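Local atomic coordinates of attaching and effacing protein, pathogenesis factor (Escherichia coli, PDB entry 4E9L), a protein that probably mediates adhesion of Escherichia coli to host cells as an invasin-like surface adhesin, of which this chain is a piece built from immunoglobulin-like domains. Residues A[160-170]-A[182-190]; A[262-272]-A[284-292]. All coordinates share one frame; numbering follows the deposited sequence.

Contact 1: residues A[160-170]-A[182-190]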
loop_
_atom_site.group_PDB
_atom_site.type_symbol
_atom_site.label_atom_id
_atom_site.label_comp_id
_atom_site.label_asym_id
_atom_site.label_seq_id
_atom_site.Cartn_x
_atom_site.Cartn_y
_atom_site.Cartn_z
ATOM N N LEU A 160 3.718 24.907 -21.486
ATOM C CA LEU A 160 3.374 23.517 -21.192
ATOM C C LEU A 160 1.993 23.348 -20.662
ATOM O O LEU A 160 1.526 24.165 -19.884
ATOM C CB LEU A 160 4.380 22.893 -20.205
ATOM C CG LEU A 160 5.834 22.861 -20.690
ATOM C CD1 LEU A 160 6.777 22.698 -19.528
ATOM C CD2 LEU A 160 6.041 21.761 -21.750
ATOM N N GLY A 161 1.362 22.257 -21.059
ATOM C CA GLY A 161 0.059 21.881 -20.542
ATOM C C GLY A 161 0.233 21.307 -19.142
ATOM O O GLY A 161 1.311 21.405 -18.536
ATOM N N THR A 162 -0.812 20.663 -18.638
ATOM C CA THR A 162 -0.832 20.107 -17.280
ATOM C C THR A 162 -0.502 18.615 -17.203
ATOM O O THR A 162 -0.609 18.043 -16.115
ATOM C CB THR A 162 -2.202 20.378 -16.660
ATOM O OG1 THR A 162 -3.189 19.798 -17.509
ATOM C CG2 THR A 162 -2.479 21.859 -16.472
ATOM N N THR A 163 -0.111 17.976 -18.333
ATOM C CA THR A 163 0.218 16.544 -18.360
ATOM C C THR A 163 1.716 16.345 -18.219
ATOM O O THR A 163 2.471 16.872 -19.038
ATOM C CB THR A 163 -0.281 15.886 -19.677
ATOM O OG1 THR A 163 -1.680 16.129 -19.809
ATOM C CG2 THR A 163 0.015 14.371 -19.734
ATOM N N ALA A 164 2.145 15.546 -17.224
ATOM C CA ALA A 164 3.571 15.261 -17.011
ATOM C C ALA A 164 4.069 14.119 -17.905
ATOM O O ALA A 164 3.282 13.315 -18.388
ATOM C CB ALA A 164 3.834 14.953 -15.538
ATOM N N GLY A 165 5.374 14.059 -18.123
ATOM C CA GLY A 165 5.944 13.010 -18.958
ATOM C C GLY A 165 6.911 13.521 -20.000
ATOM O O GLY A 165 7.401 14.646 -19.904
ATOM N N GLU A 166 7.194 12.696 -20.999
ATOM C CA GLU A 166 8.153 13.065 -22.024
ATOM C C GLU A 166 7.603 14.114 -22.994
ATOM O O GLU A 166 6.428 14.076 -23.369
ATOM C CB GLU A 166 8.586 11.815 -22.810
ATOM C CG GLU A 166 9.961 11.944 -23.453
ATOM C CD GLU A 166 10.418 10.759 -24.290
ATOM O OE1 GLU A 166 9.696 9.735 -24.346
ATOM O OE2 GLU A 166 11.514 10.855 -24.889
ATOM N N LEU A 167 8.464 15.057 -23.366
ATOM C CA LEU A 167 8.173 16.052 -24.390
ATOM C C LEU A 167 9.328 15.954 -25.407
ATOM O O LEU A 167 10.490 16.078 -25.027
ATOM C CB LEU A 167 8.052 17.476 -23.845
ATOM C CG LEU A 167 7.835 18.561 -24.928
ATOM C CD1 LEU A 167 6.392 18.534 -25.459
ATOM C CD2 LEU A 167 8.179 19.941 -24.398
ATOM N N ASP A 168 9.004 15.648 -26.661
ATOM C CA ASP A 168 9.963 15.543 -27.764
ATOM C C ASP A 168 9.685 16.702 -28.702
ATOM O O ASP A 168 8.529 16.921 -29.072
ATOM C CB ASP A 168 9.770 14.222 -28.527
ATOM C CG ASP A 168 10.158 12.964 -27.773
ATOM O OD1 ASP A 168 10.464 13.066 -26.563
ATOM O OD2 ASP A 168 10.158 11.873 -28.399
ATOM N N VAL A 169 10.711 17.474 -29.045
ATOM C CA VAL A 169 10.559 18.631 -29.935
ATOM C C VAL A 169 11.507 18.489 -31.121
ATOM O O VAL A 169 12.715 18.281 -30.945
ATOM C CB VAL A 169 10.744 19.990 -29.182
ATOM C CG1 VAL A 169 10.466 21.190 -30.092
ATOM C CG2 VAL A 169 9.862 20.058 -27.934
ATOM N N MET A 170 10.951 18.605 -32.328
ATOM C CA MET A 170 11.721 18.542 -33.568
ATOM C C MET A 170 11.357 19.760 -34.457
ATOM O O MET A 170 10.160 19.959 -34.749
ATOM C CB MET A 170 11.448 17.185 -34.295
ATOM C CG MET A 170 11.955 17.103 -35.752
ATOM S SD MET A 170 13.785 17.072 -35.923
ATOM C CE MET A 170 14.144 15.351 -35.491
ATOM N N ALA A 182 15.501 14.745 -32.367
ATOM C CA ALA A 182 14.577 15.585 -31.620
ATOM C C ALA A 182 15.211 15.835 -30.251
ATOM O O ALA A 182 16.035 15.032 -29.818
ATOM C CB ALA A 182 13.252 14.854 -31.434
ATOM N N ALA A 183 14.855 16.944 -29.585
ATOM C CA ALA A 183 15.316 17.249 -28.228
ATOM C C ALA A 183 14.298 16.591 -27.309
ATOM O O ALA A 183 13.098 16.578 -27.626
ATOM C CB ALA A 183 15.330 18.755 -27.990
ATOM N N LYS A 184 14.756 16.004 -26.207
ATOM C CA LYS A 184 13.834 15.319 -25.299
ATOM C C LYS A 184 14.040 15.739 -23.851
ATOM O O LYS A 184 15.175 15.752 -23.369
ATOM C CB LYS A 184 13.967 13.779 -25.424
ATOM C CG LYS A 184 13.664 13.227 -26.827
ATOM C CD LYS A 184 13.883 11.722 -26.940
ATOM C CE LYS A 184 13.517 11.221 -28.317
ATOM N NZ LYS A 184 12.851 9.893 -28.263
ATOM N N VAL A 185 12.944 16.106 -23.171
ATOM C CA VAL A 185 12.943 16.430 -21.736
ATOM C C VAL A 185 11.822 15.673 -21.052
ATOM O O VAL A 185 10.869 15.225 -21.707
ATOM C CB VAL A 185 12.883 17.949 -21.379
ATOM C CG1 VAL A 185 14.133 18.696 -21.844
ATOM C CG2 VAL A 185 11.607 18.621 -21.885
ATOM N N THR A 186 11.924 15.573 -19.722
ATOM C CA THR A 186 10.887 15.021 -18.873
ATOM C C THR A 186 10.225 16.237 -18.256
ATOM O O THR A 186 10.897 17.052 -17.617
ATOM C CB THR A 186 11.474 14.119 -17.770
ATOM O OG1 THR A 186 12.212 13.071 -18.388
ATOM C CG2 THR A 186 10.386 13.538 -16.851
ATOM N N VAL A 187 8.925 16.387 -18.495
ATOM C CA VAL A 187 8.158 17.473 -17.893
ATOM C C VAL A 187 7.665 16.855 -16.567
ATOM O O VAL A 187 7.011 15.814 -16.585
ATOM C CB VAL A 187 7.012 17.981 -18.797
ATOM C CG1 VAL A 187 6.221 19.086 -18.099
ATOM C CG2 VAL A 187 7.549 18.462 -20.147
ATOM N N VAL A 188 8.074 17.437 -15.437
ATOM C CA VAL A 188 7.778 16.884 -14.112
ATOM C C VAL A 188 6.447 17.363 -13.547
ATOM O O VAL A 188 5.972 18.450 -13.877
ATOM C CB VAL A 188 8.944 17.043 -13.082
ATOM C CG1 VAL A 188 10.212 16.359 -13.581
ATOM C CG2 VAL A 188 9.200 18.502 -12.702
ATOM N N ALA A 189 5.871 16.557 -12.675
ATOM C CA ALA A 189 4.629 16.896 -11.978
ATOM C C ALA A 189 4.882 18.107 -11.034
ATOM O O ALA A 189 6.026 18.395 -10.669
ATOM C CB ALA A 189 4.153 15.690 -11.172
ATOM N N ASP A 190 3.825 18.829 -10.671
ATOM C CA ASP A 190 3.952 19.950 -9.748
ATOM C C ASP A 190 4.094 19.419 -8.286
ATOM O O ASP A 190 4.290 18.205 -8.078
ATOM C CB ASP A 190 2.743 20.901 -9.923
ATOM C CG ASP A 190 3.030 22.371 -9.643
ATOM O OD1 ASP A 190 3.949 22.664 -8.833
ATOM O OD2 ASP A 190 2.291 23.220 -10.161
#
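Val187 packs against both Leu160 and Leu167. Its CG1 meets CD1 of Leu160 at 3.9 Å, the two side chains reaching toward each other tip to tip, while CG2 lies against CD2 of Leu160 and CB of Leu167. With CG1 anti to the backbone N (chi1 178°), the two branches of the valine fill the corner formed by the leucines, a task that suits a beta-branched residue on a strand. Leu167, Val169, Ala183 and Val185 continue this buried, apolar face, with the small Ala183 placed directly across from Val169.

The backbones of 165-170 and 183-187 run antiparallel. Gly165, Leu167 and Val169 form hydrogen-bonded pairs with Val187, Val185 and Ala183; among them, Val187 N to Gly165 O is the shortest at 2.7 Å. Gly165 has a positive phi of 132°, where a CB would collide with the preceding carbonyl oxygen, so glycine fits the start of the strand. Beside it, CB of Ala164 rests 3.5 Å from Val187 O.

The other face is charged. Lys184 stretches between two acids, its NZ 3.3 Å from Asp168 OD2 in a weak hydrogen-bonded salt bridge and 3.8 Å from Glu166 OE2 in a long one. Its aliphatic stem also crosses the carboxylates, CG lying 3.2 Å from Asp168 OD1. Glu166 OE2 and Asp168 OD1 are only 3.0 Å apart, a close approach of two acceptors that the lysine charge would ease.

This pairing forms part of one sheet of an immunoglobulin-like beta-sandwich of the invasin domain 3 family. Strand 132-134 pairs with the far edge of 165-173, and Val169, Ala183 and Val185 pack on Leu98 of strand 95-99 in the facing sheet, as Leu160 and Leu167 do on Val109 of strand 108-114.

Contact 2: residues A[262-272]-A[284-292]; sequences TGGKTGELRVM and AAQLTVIAG
Strands 267-272 and 285-290 pair antiparallel, their directions 145° apart, with hydrogen-bonded pairs at Gly267-Val289, Leu269-Leu287 and Val271-Ala285. They belong to the beta hairpin of strands 267-275 and 278-290, within an immunoglobulin-like beta-sandwich of the invasin domain 3 family.

On the buried face, Leu269 and Leu287 lie side by side, pointing the same way, with CD2 of Leu269 4.2 Å from CD1 of Leu287. That same CD2 also touches Val289 CG2, which meets Thr262 CG2 at 3.5 Å. Thr262 suits this spot because its two branches part company: the methyl faces the valine while OG1 bonds to Glu210 O. Farther along, Val271 CG1 packs on the small CB of Ala285, and Val271 and Ala285 both touch Val201 of the facing sheet. Gly267 has a positive phi, at which a CB would strike the carbonyl oxygen before it; glycine, lacking one, is suited to this position.

On the opposite face, polar side chains form a short chain of bonds. Gln286, its CG anti to the backbone N and the rest extended, runs alongside Arg270 in the conformer given, their aliphatic parts touching. The Gln286 side chain crosses that of Glu268 at about a right angle, amide and carboxylate planes 61° apart. Gln286 NE2 donates to Glu268 OE1 at 3.1 Å on the anti side, in a bent bond that lies out of the carboxylate plane. A bend at chi2 turns the Glu268 carboxylate toward strand 285-290, between Gln286 and Thr288, and lets its two oxygens take separate donors. The second is the hydroxyl of Thr288: OG1 gives its hydrogen to Glu268 OE2 across 2.7 Å, approaching on the syn side and 32° out of the carboxylate plane.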
loop_
_atom_site.group_PDB
_atom_site.type_symbol
_atom_site.label_atom_id
_atom_site.label_comp_id
_atom_site.label_asym_id
_atom_site.label_seq_id
_atom_site.Cartn_x
_atom_site.Cartn_y
_atom_site.Cartn_z
ATOM N N THR A 262 1.988 -4.171 13.439
ATOM C CA THR A 262 1.333 -3.776 14.703
ATOM C C THR A 262 2.128 -4.377 15.866
ATOM O O THR A 262 2.865 -5.339 15.667
ATOM C CB THR A 262 -0.120 -4.293 14.751
ATOM O OG1 THR A 262 -0.077 -5.711 14.802
ATOM C CG2 THR A 262 -0.955 -3.828 13.554
ATOM N N GLY A 263 1.941 -3.834 17.070
ATOM C CA GLY A 263 2.552 -4.386 18.278
ATOM C C GLY A 263 1.495 -5.123 19.090
ATOM O O GLY A 263 0.469 -5.519 18.532
ATOM N N GLY A 264 1.695 -5.223 20.406
ATOM C CA GLY A 264 0.784 -5.931 21.312
ATOM C C GLY A 264 -0.437 -5.167 21.799
ATOM O O GLY A 264 -1.268 -5.711 22.545
ATOM N N LYS A 265 -0.529 -3.889 21.411
ATOM C CA LYS A 265 -1.620 -3.010 21.833
ATOM C C LYS A 265 -2.747 -3.050 20.811
ATOM O O LYS A 265 -2.504 -2.807 19.631
ATOM C CB LYS A 265 -1.086 -1.575 22.010
ATOM C CG LYS A 265 -1.818 -0.796 23.078
ATOM C CD LYS A 265 -1.084 0.488 23.408
ATOM C CE LYS A 265 -1.838 1.290 24.435
ATOM N NZ LYS A 265 -1.505 2.741 24.328
ATOM N N THR A 266 -3.968 -3.397 21.255
ATOM C CA THR A 266 -5.134 -3.458 20.356
ATOM C C THR A 266 -5.803 -2.072 20.322
ATOM O O THR A 266 -5.536 -1.231 21.188
ATOM C CB THR A 266 -6.130 -4.545 20.783
ATOM O OG1 THR A 266 -6.667 -4.206 22.068
ATOM C CG2 THR A 266 -5.527 -5.964 20.764
ATOM N N GLY A 267 -6.697 -1.869 19.362
ATOM C CA GLY A 267 -7.422 -0.614 19.229
ATOM C C GLY A 267 -7.210 0.059 17.889
ATOM O O GLY A 267 -6.640 -0.532 16.963
ATOM N N GLU A 268 -7.655 1.318 17.786
ATOM C CA GLU A 268 -7.524 2.096 16.564
ATOM C C GLU A 268 -6.090 2.528 16.282
ATOM O O GLU A 268 -5.331 2.873 17.185
ATOM C CB GLU A 268 -8.469 3.320 16.554
ATOM C CG GLU A 268 -9.955 2.985 16.480
ATOM C CD GLU A 268 -10.420 2.053 15.369
ATOM O OE1 GLU A 268 -10.117 2.325 14.183
ATOM O OE2 GLU A 268 -11.115 1.061 15.691
ATOM N N LEU A 269 -5.754 2.533 15.007
ATOM C CA LEU A 269 -4.469 2.942 14.469
ATOM C C LEU A 269 -4.697 3.702 13.150
ATOM O O LEU A 269 -5.477 3.259 12.307
ATOM C CB LEU A 269 -3.627 1.665 14.218
ATOM C CG LEU A 269 -2.219 1.827 13.647
ATOM C CD1 LEU A 269 -1.412 2.785 14.470
ATOM C CD2 LEU A 269 -1.498 0.489 13.620
ATOM N N ARG A 270 -4.015 4.837 12.986
ATOM C CA ARG A 270 -4.086 5.648 11.767
ATOM C C ARG A 270 -2.682 5.826 11.223
ATOM O O ARG A 270 -1.749 6.040 12.004
ATOM C CB ARG A 270 -4.732 7.024 12.034
ATOM C CG ARG A 270 -6.223 6.940 12.337
ATOM C CD ARG A 270 -6.838 8.278 12.732
ATOM N NE ARG A 270 -6.267 8.838 13.962
ATOM C CZ ARG A 270 -6.609 8.473 15.194
ATOM N NH1 ARG A 270 -7.510 7.517 15.387
ATOM N NH2 ARG A 270 -6.040 9.051 16.242
ATOM N N VAL A 271 -2.528 5.706 9.889
ATOM C CA VAL A 271 -1.253 5.848 9.216
ATOM C C VAL A 271 -1.315 6.977 8.211
ATOM O O VAL A 271 -2.152 6.970 7.306
ATOM C CB VAL A 271 -0.686 4.520 8.611
ATOM C CG1 VAL A 271 -1.685 3.818 7.705
ATOM C CG2 VAL A 271 0.653 4.744 7.883
ATOM N N MET A 272 -0.416 7.933 8.372
ATOM C CA MET A 272 -0.288 9.058 7.461
ATOM C C MET A 272 1.119 9.024 6.836
ATOM O O MET A 272 2.092 9.280 7.546
ATOM C CB MET A 272 -0.564 10.392 8.189
ATOM C CG MET A 272 -0.350 11.649 7.317
ATOM S SD MET A 272 -1.304 11.608 5.775
ATOM C CE MET A 272 -2.935 12.109 6.429
ATOM N N ALA A 284 -5.661 10.030 6.818
ATOM C CA ALA A 284 -4.881 8.861 7.229
ATOM C C ALA A 284 -5.674 7.591 6.955
ATOM O O ALA A 284 -6.911 7.610 7.049
ATOM C CB ALA A 284 -4.561 8.960 8.714
ATOM N N ALA A 285 -4.988 6.506 6.574
ATOM C CA ALA A 285 -5.680 5.219 6.408
ATOM C C ALA A 285 -5.950 4.690 7.838
ATOM O O ALA A 285 -5.090 4.816 8.718
ATOM C CB ALA A 285 -4.822 4.236 5.644
ATOM N N GLN A 286 -7.148 4.152 8.082
ATOM C CA GLN A 286 -7.472 3.676 9.405
ATOM C C GLN A 286 -7.672 2.161 9.480
ATOM O O GLN A 286 -8.272 1.536 8.595
ATOM C CB GLN A 286 -8.677 4.435 9.981
ATOM C CG GLN A 286 -8.826 4.331 11.509
ATOM C CD GLN A 286 -9.637 5.457 12.124
ATOM O OE1 GLN A 286 -9.954 6.476 11.493
ATOM N NE2 GLN A 286 -9.960 5.314 13.396
ATOM N N LEU A 287 -7.123 1.575 10.543
ATOM C CA LEU A 287 -7.324 0.167 10.810
ATOM C C LEU A 287 -7.552 -0.069 12.293
ATOM O O LEU A 287 -7.281 0.808 13.130
ATOM C CB LEU A 287 -6.242 -0.764 10.197
ATOM C CG LEU A 287 -4.795 -0.743 10.715
ATOM C CD1 LEU A 287 -4.610 -1.686 11.931
ATOM C CD2 LEU A 287 -3.872 -1.312 9.652
ATOM N N THR A 288 -8.096 -1.233 12.597
ATOM C CA THR A 288 -8.307 -1.683 13.956
ATOM C C THR A 288 -7.324 -2.811 14.209
ATOM O O THR A 288 -7.292 -3.806 13.456
ATOM C CB THR A 288 -9.774 -2.127 14.152
ATOM O OG1 THR A 288 -10.602 -0.974 14.014
ATOM C CG2 THR A 288 -10.030 -2.728 15.523
ATOM N N VAL A 289 -6.543 -2.680 15.277
ATOM C CA VAL A 289 -5.685 -3.778 15.723
ATOM C C VAL A 289 -6.566 -4.632 16.665
ATOM O O VAL A 289 -7.088 -4.140 17.666
ATOM C CB VAL A 289 -4.332 -3.359 16.361
ATOM C CG1 VAL A 289 -3.477 -4.590 16.713
ATOM C CG2 VAL A 289 -3.553 -2.409 15.450
ATOM N N ILE A 290 -6.773 -5.884 16.296
ATOM C CA ILE A 290 -7.544 -6.856 17.069
ATOM C C ILE A 290 -6.570 -7.784 17.785
ATOM O O ILE A 290 -5.367 -7.660 17.551
ATOM C CB ILE A 290 -8.567 -7.578 16.154
ATOM C CG1 ILE A 290 -7.871 -8.464 15.066
ATOM C CG2 ILE A 290 -9.542 -6.531 15.530
ATOM C CD1 ILE A 290 -8.827 -9.502 14.328
ATOM N N ALA A 291 -7.052 -8.704 18.657
ATOM C CA ALA A 291 -6.133 -9.611 19.359
ATOM C C ALA A 291 -5.285 -10.443 18.406
ATOM O O ALA A 291 -5.718 -10.766 17.291
ATOM C CB ALA A 291 -6.897 -10.520 20.335
ATOM N N GLY A 292 -4.078 -10.791 18.852
ATOM C CA GLY A 292 -3.182 -11.620 18.059
ATOM C C GLY A 292 -3.679 -13.055 17.960
ATOM O O GLY A 292 -4.761 -13.397 18.478
#

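Overall arrangement
From the N terminus, contact 1 comes first, joining strand 165-173 to 183-187; contact 2 follows in the next domain, joining strand 267-275 to 278-290. Each closes a loop of the same length, with eleven residues between the paired segments, and they neither nest nor cross. Their centres lie 42 Å apart, with nearest atoms about 16 Å apart. By its strand pairing, each ties together strands of its own domain. Both lie near the connection to the following domain: Asp190 bonds through its backbone N to Asp220, and Gly292 likewise to Asp322. Thus equivalent strand pairs recur along the elongated row of domains, each close to the next junction.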